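Local atomic coordinates of periplasmic solute binding protein (PDB entry 4RY1), a protein that probably binds a sugar in the periplasm and delivers it to an ABC-type transporter, as an extracellular solute-binding protein. Residues L99-V104 with S284-L289; L174-M179 with G184-D189; N370-Q375 with L406-R411. All coordinates share one frame; numbering follows the deposited sequence.

Contact 1: L99-V104 with S284-L289; sequences LKTADV and SKPSSL
The hydroxyl oxygen of Thr101 is hydrogen-bonded to the carbonyl oxygen of Ala98 in helix 96-100, and the same oxygen presses on the ring of Pro286, with OG1 3.2 Å from Pro286 CG. This is close to the near limit of van der Waals contact, and no hydrogen bond joins the two segments. OG1 sits between the backbone N and the carbonyl carbon (chi1 69°), a torsion that turns it back toward Ala98 and at the same time onto the proline. Behind it, Thr101 CB lies 3.9 Å from the same Pro286 CG, so the CG corner of the ring meets both the oxygen and the carbon that bears it.

One residue on, the methyl of Ala102 points at Leu289 and meets its CD1 branch, with Ala102 CB to Leu289 CD1 4.1 Å. The other branch turns back on its own segment, where Leu289 CD2 rests 3.7 Å from Pro286 CB. Proline and leucine thus form a continuous apolar surface around the corner that the chain makes at Ser287, and Thr101 and Ala102 pack against it from the other segment. Both reach it because the chain bends there in a type I turn from Lys100 to Asp103, with Asp103 N bonded to Lys100 O at 3.1 Å.

The contact is small, with 128 Å² buried in all, but lies deep in the protein. Trp66 spans it, donating through NE1 to Thr101 O while its side chain touches Pro286. Strand 107-123 pairs with both sides, through Ala102 with Gln109 and through Lys285, Ser287 and Ser288 with its middle, so the turn after helix 96-100 is fastened against the bent strand 284-292 of the mixed sheet.

Contact 2: L174-M179 with G184-D189; sequences LGRSYM and GIDMID
The CB of Arg176 lies against the methyl end of Met187, 3.6 Å from its CE, and the two side chains cross at a slant. Met187 runs out extended and bends only at its last torsion, which brings CE onto the aliphatic base of the arginine.

Beyond this apolar start the arginine bends (chi2 -125°) and carries its guanidinium to Asp186. Arg176 NE donates to Asp186 OD1 at 2.7 Å, at an N-H...O angle of 159°, with the oxygen close to the guanidinium plane and approached nearly along its C-O axis. NH2 of Arg176 adds a weak bond to the same Asp186 OD1 at 3.4 Å. This is therefore a salt bridge to one oxygen and not a two-pronged grip, and the carboxylate stands 59° from the guanidinium plane. Its other oxygen, Asp186 OD2, accepts from Ile188 N at 3.2 Å, the donor lying above the carboxylate plane; this is an Asx turn, which helps to set the rotation of the acid just before strand 188-189.

A water joins the backbones too, donating to Arg176 O (2.8 Å) and to Ile185 O (2.7 Å). Gly184, with positive phi, ends helix 169-183 and turns the chain back along it.

Arg176 NH2 also donates to Val362 O and Ala363 O, so the guanidinium ties its helix to a distant loop. With the arginine on one oxygen and a backbone N-H on the other, Asp186 is probably kept ionised, and the charge pair holds the returning chain to the helix.

Contact 3: N370-Q375 with L406-R411; sequences NQELVQ and LKRAIR
Glu372 and Arg408 approach with their chains at about a right angle, yet their flat ends lie nearly in one plane, 15° apart. The guanidinium meets the carboxylate end-on with two nitrogens: Arg408 NH1 donates to the syn lone pair of Glu372 OE1 at 2.7 Å in an almost straight bond (171°), while Arg408 NH2 donates to Glu372 OE2, also at 2.7 Å but somewhat out of the carboxylate plane. A bend at chi3 (-60°) turns the arginine head toward the extended glutamate. Paired bonds of this kind hold both groups against rotation.

Farther in, Leu373 and Leu406 meet obliquely through their branch ends, Leu373 CD1 lying 3.9 Å from Leu406 CD2. Beside these two pairs, the amide of Asn370 turns its ND2 to the methyl of Ala409, 3.6 Å from CB. The other side of that amide is engaged too: Asn370 OD1 accepts from Leu373 N at 2.9 Å, in the carbonyl plane, an N-cap bond that holds the amide in place.

The contact thus joins the first turn of helix 371-385 to the last turn of helix 391-409, with helix 169-183 touching Leu373 and strand 188-189 lying against Leu406.

Contacts 2 and 3 are neighbours, their centres about 16 Å apart, and they share packing: Ile188 of strand 188-189 lies against Leu406 and Ile410 at the end of helix 391-409. Contact 1 stands apart, about 19 Å from each by centres, on the mixed sheet. Lys285 of contact 1 forms a salt bridge with Glu369, the residue just before Asn370, which links the sheet to the C-terminal helices. Along the chain, contact 2 falls between the two segments of contact 1, and contact 3 follows both. That order is consistent with the two-lobed build of solute-binding proteins, whose chain crosses between lobes more than once.

Contact 1: L99-V104 with S284-L289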
loop_
_atom_site.group_PDB
_atom_site.type_symbol
_atom_site.label_atom_id
_atom_site.label_comp_id
_atom_site.label_asym_id
_atom_site.label_seq_id
_atom_site.Cartn_x
_atom_site.Cartn_y
_atom_site.Cartn_z
ATOM N N LEU A 99 7.095 -9.821 11.444
ATOM C CA LEU A 99 6.179 -10.224 12.523
ATOM C C LEU A 99 5.929 -9.119 13.543
ATOM O O LEU A 99 4.810 -8.952 14.029
ATOM C CB LEU A 99 6.689 -11.471 13.242
ATOM C CG LEU A 99 6.862 -12.692 12.345
ATOM C CD1 LEU A 99 7.231 -13.899 13.192
ATOM C CD2 LEU A 99 5.578 -12.957 11.557
ATOM N N LYS A 100 6.967 -8.352 13.850
ATOM C CA LYS A 100 6.839 -7.265 14.811
ATOM C C LYS A 100 5.750 -6.264 14.372
ATOM O O LYS A 100 5.005 -5.756 15.225
ATOM C CB LYS A 100 8.193 -6.580 15.036
ATOM C CG LYS A 100 8.182 -5.422 16.027
ATOM C CD LYS A 100 7.910 -5.834 17.471
ATOM C CE LYS A 100 8.564 -4.847 18.434
ATOM N NZ LYS A 100 8.272 -5.120 19.870
ATOM N N THR A 101 5.618 -6.032 13.058
ATOM C CA THR A 101 4.651 -5.052 12.525
ATOM C C THR A 101 3.211 -5.394 12.912
ATOM O O THR A 101 2.358 -4.529 12.922
ATOM C CB THR A 101 4.664 -4.916 10.961
ATOM O OG1 THR A 101 4.160 -6.109 10.349
ATOM C CG2 THR A 101 6.061 -4.620 10.420
ATOM N N ALA A 102 2.946 -6.663 13.171
ATOM C CA ALA A 102 1.570 -7.135 13.448
ATOM C C ALA A 102 1.322 -7.503 14.910
ATOM O O ALA A 102 0.259 -8.033 15.251
ATOM C CB ALA A 102 1.220 -8.312 12.546
ATOM N N ASP A 103 2.303 -7.213 15.764
ATOM C CA ASP A 103 2.167 -7.447 17.197
ATOM C C ASP A 103 1.372 -6.316 17.821
ATOM O O ASP A 103 1.580 -5.171 17.500
ATOM C CB ASP A 103 3.527 -7.489 17.885
ATOM C CG ASP A 103 3.413 -7.751 19.356
ATOM O OD1 ASP A 103 3.145 -8.910 19.704
ATOM O OD2 ASP A 103 3.550 -6.799 20.162
ATOM N N VAL A 104 0.460 -6.678 18.714
ATOM C CA VAL A 104 -0.206 -5.724 19.608
ATOM C C VAL A 104 -0.079 -6.288 21.014
ATOM O O VAL A 104 -0.644 -7.333 21.335
ATOM C CB VAL A 104 -1.683 -5.430 19.259
ATOM C CG1 VAL A 104 -2.320 -4.493 20.292
ATOM C CG2 VAL A 104 -1.794 -4.821 17.871
ATOM N N SER A 284 7.674 1.410 3.975
ATOM C CA SER A 284 7.312 0.004 3.859
ATOM C C SER A 284 6.305 -0.421 4.906
ATOM O O SER A 284 6.255 0.133 6.007
ATOM C CB SER A 284 8.539 -0.904 3.981
ATOM O OG SER A 284 9.603 -0.533 3.118
ATOM N N LYS A 285 5.535 -1.447 4.552
ATOM C CA LYS A 285 4.564 -2.052 5.478
ATOM C C LYS A 285 4.139 -3.393 4.928
ATOM O O LYS A 285 4.430 -3.718 3.776
ATOM C CB LYS A 285 3.322 -1.185 5.625
ATOM C CG LYS A 285 2.441 -1.120 4.387
ATOM C CD LYS A 285 1.103 -0.460 4.659
ATOM C CE LYS A 285 0.143 -0.639 3.501
ATOM N NZ LYS A 285 -1.241 -0.157 3.832
ATOM N N PRO A 286 3.449 -4.202 5.741
ATOM C CA PRO A 286 2.846 -5.401 5.141
ATOM C C PRO A 286 1.850 -5.044 4.076
ATOM O O PRO A 286 1.030 -4.150 4.286
ATOM C CB PRO A 286 2.138 -6.074 6.319
ATOM C CG PRO A 286 2.828 -5.551 7.538
ATOM C CD PRO A 286 3.158 -4.127 7.172
ATOM N N SER A 287 1.857 -5.757 2.959
ATOM C CA SER A 287 0.862 -5.484 1.921
ATOM C C SER A 287 -0.545 -5.866 2.379
ATOM O O SER A 287 -1.522 -5.283 1.931
ATOM C CB SER A 287 1.167 -6.244 0.637
ATOM O OG SER A 287 0.917 -7.631 0.777
ATOM N N SER A 288 -0.592 -6.870 3.246
ATOM C CA SER A 288 -1.799 -7.423 3.852
ATOM C C SER A 288 -1.349 -8.514 4.805
ATOM O O SER A 288 -0.198 -8.972 4.740
ATOM C CB SER A 288 -2.768 -7.991 2.810
ATOM O OG SER A 288 -3.650 -6.976 2.309
ATOM N N LEU A 289 -2.274 -8.930 5.661
ATOM C CA LEU A 289 -2.048 -9.969 6.663
ATOM C C LEU A 289 -3.157 -10.979 6.521
ATOM O O LEU A 289 -4.247 -10.622 6.080
ATOM C CB LEU A 289 -2.143 -9.423 8.107
ATOM C CG LEU A 289 -1.476 -8.089 8.447
ATOM C CD1 LEU A 289 -1.843 -7.627 9.857
ATOM C CD2 LEU A 289 -0.006 -8.263 8.388
#

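Contact 2: L174-M179 with G184-D189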
loop_
_atom_site.group_PDB
_atom_site.type_symbol
_atom_site.label_atom_id
_atom_site.label_comp_id
_atom_site.label_asym_id
_atom_site.label_seq_id
_atom_site.Cartn_x
_atom_site.Cartn_y
_atom_site.Cartn_z
ATOM N N LEU A 174 4.144 10.515 -0.241
ATOM C CA LEU A 174 5.311 11.079 -0.929
ATOM C C LEU A 174 5.871 12.291 -0.141
ATOM O O LEU A 174 7.081 12.417 0.078
ATOM C CB LEU A 174 4.946 11.498 -2.350
ATOM C CG LEU A 174 6.104 11.901 -3.275
ATOM C CD1 LEU A 174 6.989 10.723 -3.630
ATOM C CD2 LEU A 174 5.580 12.561 -4.543
ATOM N N GLY A 175 4.954 13.150 0.286
ATOM C CA GLY A 175 5.275 14.315 1.121
ATOM C C GLY A 175 5.893 13.866 2.440
ATOM O O GLY A 175 6.890 14.420 2.899
ATOM N N ARG A 176 5.281 12.864 3.068
ATOM C CA ARG A 176 5.826 12.291 4.310
ATOM C C ARG A 176 7.266 11.809 4.123
ATOM O O ARG A 176 8.122 12.006 5.009
ATOM C CB ARG A 176 4.959 11.131 4.791
ATOM C CG ARG A 176 5.466 10.542 6.098
ATOM C CD ARG A 176 5.700 9.066 5.992
ATOM N NE ARG A 176 6.353 8.468 7.149
ATOM C CZ ARG A 176 7.468 7.763 7.082
ATOM N NH1 ARG A 176 8.034 7.504 5.915
ATOM N NH2 ARG A 176 8.000 7.262 8.191
ATOM N N SER A 177 7.542 11.169 2.987
ATOM C CA SER A 177 8.876 10.642 2.703
ATOM C C SER A 177 9.869 11.813 2.564
ATOM O O SER A 177 10.970 11.803 3.146
ATOM C CB SER A 177 8.847 9.756 1.439
ATOM O OG SER A 177 10.063 9.081 1.207
ATOM N N TYR A 178 9.454 12.833 1.821
ATOM C CA TYR A 178 10.227 14.075 1.701
ATOM C C TYR A 178 10.575 14.672 3.071
ATOM O O TYR A 178 11.730 15.014 3.354
ATOM C CB TYR A 178 9.452 15.110 0.878
ATOM C CG TYR A 178 10.076 16.494 0.838
ATOM C CD1 TYR A 178 11.142 16.772 -0.019
ATOM C CD2 TYR A 178 9.574 17.539 1.623
ATOM C CE1 TYR A 178 11.707 18.037 -0.073
ATOM C CE2 TYR A 178 10.124 18.812 1.559
ATOM C CZ TYR A 178 11.194 19.052 0.712
ATOM O OH TYR A 178 11.779 20.302 0.642
ATOM N N MET A 179 9.561 14.801 3.910
ATOM C CA MET A 179 9.733 15.407 5.235
ATOM C C MET A 179 10.580 14.545 6.168
ATOM O O MET A 179 11.291 15.062 7.033
ATOM C CB MET A 179 8.385 15.714 5.875
ATOM C CG MET A 179 7.537 16.717 5.099
ATOM S SD MET A 179 8.107 18.472 5.092
ATOM C CE MET A 179 7.648 18.950 6.766
ATOM N N GLY A 184 13.946 14.036 9.468
ATOM C CA GLY A 184 14.141 12.818 10.258
ATOM C C GLY A 184 13.041 12.554 11.270
ATOM O O GLY A 184 13.276 11.874 12.287
ATOM N N ILE A 185 11.842 13.080 11.008
ATOM C CA ILE A 185 10.678 12.826 11.853
ATOM C C ILE A 185 9.514 12.318 10.997
ATOM O O ILE A 185 9.491 12.533 9.776
ATOM C CB ILE A 185 10.236 14.052 12.689
ATOM C CG1 ILE A 185 9.680 15.183 11.823
ATOM C CG2 ILE A 185 11.415 14.559 13.506
ATOM C CD1 ILE A 185 8.776 16.125 12.598
ATOM N N ASP A 186 8.567 11.651 11.661
ATOM C CA ASP A 186 7.335 11.158 11.040
ATOM C C ASP A 186 6.238 12.211 11.182
ATOM O O ASP A 186 6.352 13.166 11.937
ATOM C CB ASP A 186 6.876 9.834 11.679
ATOM C CG ASP A 186 5.679 9.208 10.947
ATOM O OD1 ASP A 186 5.691 9.211 9.700
ATOM O OD2 ASP A 186 4.701 8.810 11.618
ATOM N N MET A 187 5.189 12.026 10.389
ATOM C CA MET A 187 3.972 12.831 10.416
ATOM C C MET A 187 3.124 12.680 11.692
ATOM O O MET A 187 2.421 13.613 12.075
ATOM C CB MET A 187 3.152 12.433 9.162
ATOM C CG MET A 187 1.865 13.180 8.872
ATOM S SD MET A 187 1.042 12.484 7.395
ATOM C CE MET A 187 2.227 13.050 6.186
ATOM N N ILE A 188 3.185 11.503 12.335
ATOM C CA ILE A 188 2.304 11.175 13.488
ATOM C C ILE A 188 3.123 11.053 14.784
ATOM O O ILE A 188 4.178 10.422 14.792
ATOM C CB ILE A 188 1.545 9.835 13.290
ATOM C CG1 ILE A 188 0.866 9.768 11.914
ATOM C CG2 ILE A 188 0.571 9.569 14.439
ATOM C CD1 ILE A 188 -0.249 10.772 11.739
ATOM N N ASP A 189 2.609 11.657 15.851
ATOM C CA ASP A 189 3.089 11.435 17.228
ATOM C C ASP A 189 2.031 10.624 17.960
ATOM O O ASP A 189 1.063 11.188 18.458
ATOM C CB ASP A 189 3.351 12.764 17.976
ATOM C CG ASP A 189 4.055 12.554 19.306
ATOM O OD1 ASP A 189 3.848 11.492 19.932
ATOM O OD2 ASP A 189 4.801 13.448 19.744
HETATM O O HOH W 1 7.635 12.515 7.756
#

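Contact 3: N370-Q375 with L406-R411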
loop_
_atom_site.group_PDB
_atom_site.type_symbol
_atom_site.label_atom_id
_atom_site.label_comp_id
_atom_site.label_asym_id
_atom_site.label_seq_id
_atom_site.Cartn_x
_atom_site.Cartn_y
_atom_site.Cartn_z
ATOM N N ASN A 370 -5.294 6.524 8.211
ATOM C CA ASN A 370 -6.650 6.647 8.764
ATOM C C ASN A 370 -7.557 7.242 7.681
ATOM O O ASN A 370 -7.190 8.255 7.082
ATOM C CB ASN A 370 -6.628 7.525 10.023
ATOM C CG ASN A 370 -8.010 7.858 10.543
ATOM O OD1 ASN A 370 -8.672 8.744 10.016
ATOM N ND2 ASN A 370 -8.432 7.188 11.613
ATOM N N GLN A 371 -8.718 6.647 7.437
ATOM C CA GLN A 371 -9.530 7.068 6.287
ATOM C C GLN A 371 -10.052 8.503 6.467
ATOM O O GLN A 371 -10.094 9.257 5.502
ATOM C CB GLN A 371 -10.701 6.116 6.035
ATOM N N GLU A 372 -10.469 8.872 7.682
ATOM C CA GLU A 372 -10.887 10.268 7.925
ATOM C C GLU A 372 -9.760 11.256 7.682
ATOM O O GLU A 372 -9.949 12.333 7.110
ATOM C CB GLU A 372 -11.366 10.470 9.358
ATOM C CG GLU A 372 -12.760 9.984 9.605
ATOM C CD GLU A 372 -13.268 10.349 11.000
ATOM O OE1 GLU A 372 -13.365 9.439 11.837
ATOM O OE2 GLU A 372 -13.530 11.540 11.263
ATOM N N LEU A 373 -8.572 10.905 8.149
ATOM C CA LEU A 373 -7.401 11.768 7.941
ATOM C C LEU A 373 -7.118 11.933 6.435
ATOM O O LEU A 373 -6.867 13.026 5.938
ATOM C CB LEU A 373 -6.206 11.201 8.694
ATOM C CG LEU A 373 -4.918 12.010 8.642
ATOM C CD1 LEU A 373 -4.163 11.874 9.964
ATOM C CD2 LEU A 373 -4.009 11.618 7.484
ATOM N N VAL A 374 -7.109 10.818 5.717
ATOM C CA VAL A 374 -6.828 10.852 4.286
ATOM C C VAL A 374 -7.897 11.656 3.537
ATOM O O VAL A 374 -7.581 12.398 2.618
ATOM C CB VAL A 374 -6.715 9.435 3.715
ATOM C CG1 VAL A 374 -6.697 9.435 2.195
ATOM C CG2 VAL A 374 -5.478 8.755 4.279
ATOM N N GLN A 375 -9.155 11.519 3.940
ATOM C CA GLN A 375 -10.227 12.330 3.333
ATOM C C GLN A 375 -10.125 13.815 3.655
ATOM O O GLN A 375 -10.369 14.646 2.787
ATOM C CB GLN A 375 -11.610 11.783 3.684
ATOM C CG GLN A 375 -11.911 10.511 2.906
ATOM C CD GLN A 375 -11.675 10.661 1.400
ATOM O OE1 GLN A 375 -12.272 11.533 0.758
ATOM N NE2 GLN A 375 -10.783 9.830 0.836
ATOM N N LEU A 406 -7.324 12.229 15.217
ATOM C CA LEU A 406 -6.335 11.392 15.909
ATOM C C LEU A 406 -6.632 11.178 17.387
ATOM O O LEU A 406 -6.343 10.124 17.932
ATOM C CB LEU A 406 -4.918 11.926 15.687
ATOM C CG LEU A 406 -4.421 11.870 14.229
ATOM C CD1 LEU A 406 -3.044 12.496 14.145
ATOM C CD2 LEU A 406 -4.347 10.461 13.634
ATOM N N LYS A 407 -7.223 12.166 18.036
ATOM C CA LYS A 407 -7.598 11.981 19.442
ATOM C C LYS A 407 -8.693 10.927 19.609
ATOM O O LYS A 407 -8.783 10.255 20.628
ATOM C CB LYS A 407 -8.003 13.315 20.049
ATOM C CG LYS A 407 -6.783 14.041 20.583
ATOM C CD LYS A 407 -6.511 13.583 22.008
ATOM C CE LYS A 407 -5.091 13.836 22.484
ATOM N NZ LYS A 407 -4.839 13.125 23.773
ATOM N N ARG A 408 -9.510 10.786 18.577
ATOM C CA ARG A 408 -10.509 9.724 18.507
ATOM C C ARG A 408 -9.898 8.374 18.142
ATOM O O ARG A 408 -10.216 7.348 18.745
ATOM C CB ARG A 408 -11.615 10.091 17.511
ATOM C CG ARG A 408 -12.861 10.651 18.173
ATOM C CD ARG A 408 -14.013 10.812 17.198
ATOM N NE ARG A 408 -13.713 11.721 16.090
ATOM C CZ ARG A 408 -13.509 11.344 14.827
ATOM N NH1 ARG A 408 -13.543 10.058 14.491
ATOM N NH2 ARG A 408 -13.243 12.259 13.899
ATOM N N ALA A 409 -9.026 8.395 17.140
ATOM C CA ALA A 409 -8.485 7.168 16.538
ATOM C C ALA A 409 -7.388 6.502 17.368
ATOM O O ALA A 409 -7.284 5.278 17.425
ATOM C CB ALA A 409 -7.946 7.475 15.148
ATOM N N ILE A 410 -6.545 7.321 17.974
ATOM C CA ILE A 410 -5.398 6.819 18.738
ATOM C C ILE A 410 -5.664 6.796 20.229
ATOM O O ILE A 410 -6.051 7.816 20.814
ATOM C CB ILE A 410 -4.167 7.713 18.575
ATOM C CG1 ILE A 410 -3.883 7.946 17.096
ATOM C CG2 ILE A 410 -2.985 7.116 19.343
ATOM C CD1 ILE A 410 -2.641 8.755 16.807
ATOM N N ARG A 411 -5.400 5.660 20.861
ATOM C CA ARG A 411 -5.623 5.557 22.305
ATOM C C ARG A 411 -4.606 4.713 23.036
ATOM O O ARG A 411 -4.249 5.034 24.169
ATOM C CB ARG A 411 -7.007 5.018 22.539
ATOM C CG ARG A 411 -8.023 5.880 21.826
ATOM C CD ARG A 411 -9.075 5.056 21.160
ATOM N NE ARG A 411 -10.374 5.529 21.598
ATOM C CZ ARG A 411 -11.441 4.752 21.700
ATOM N NH1 ARG A 411 -11.363 3.468 21.375
ATOM N NH2 ARG A 411 -12.590 5.261 22.126
ATOM O OXT ARG A 411 -4.124 3.704 22.521
#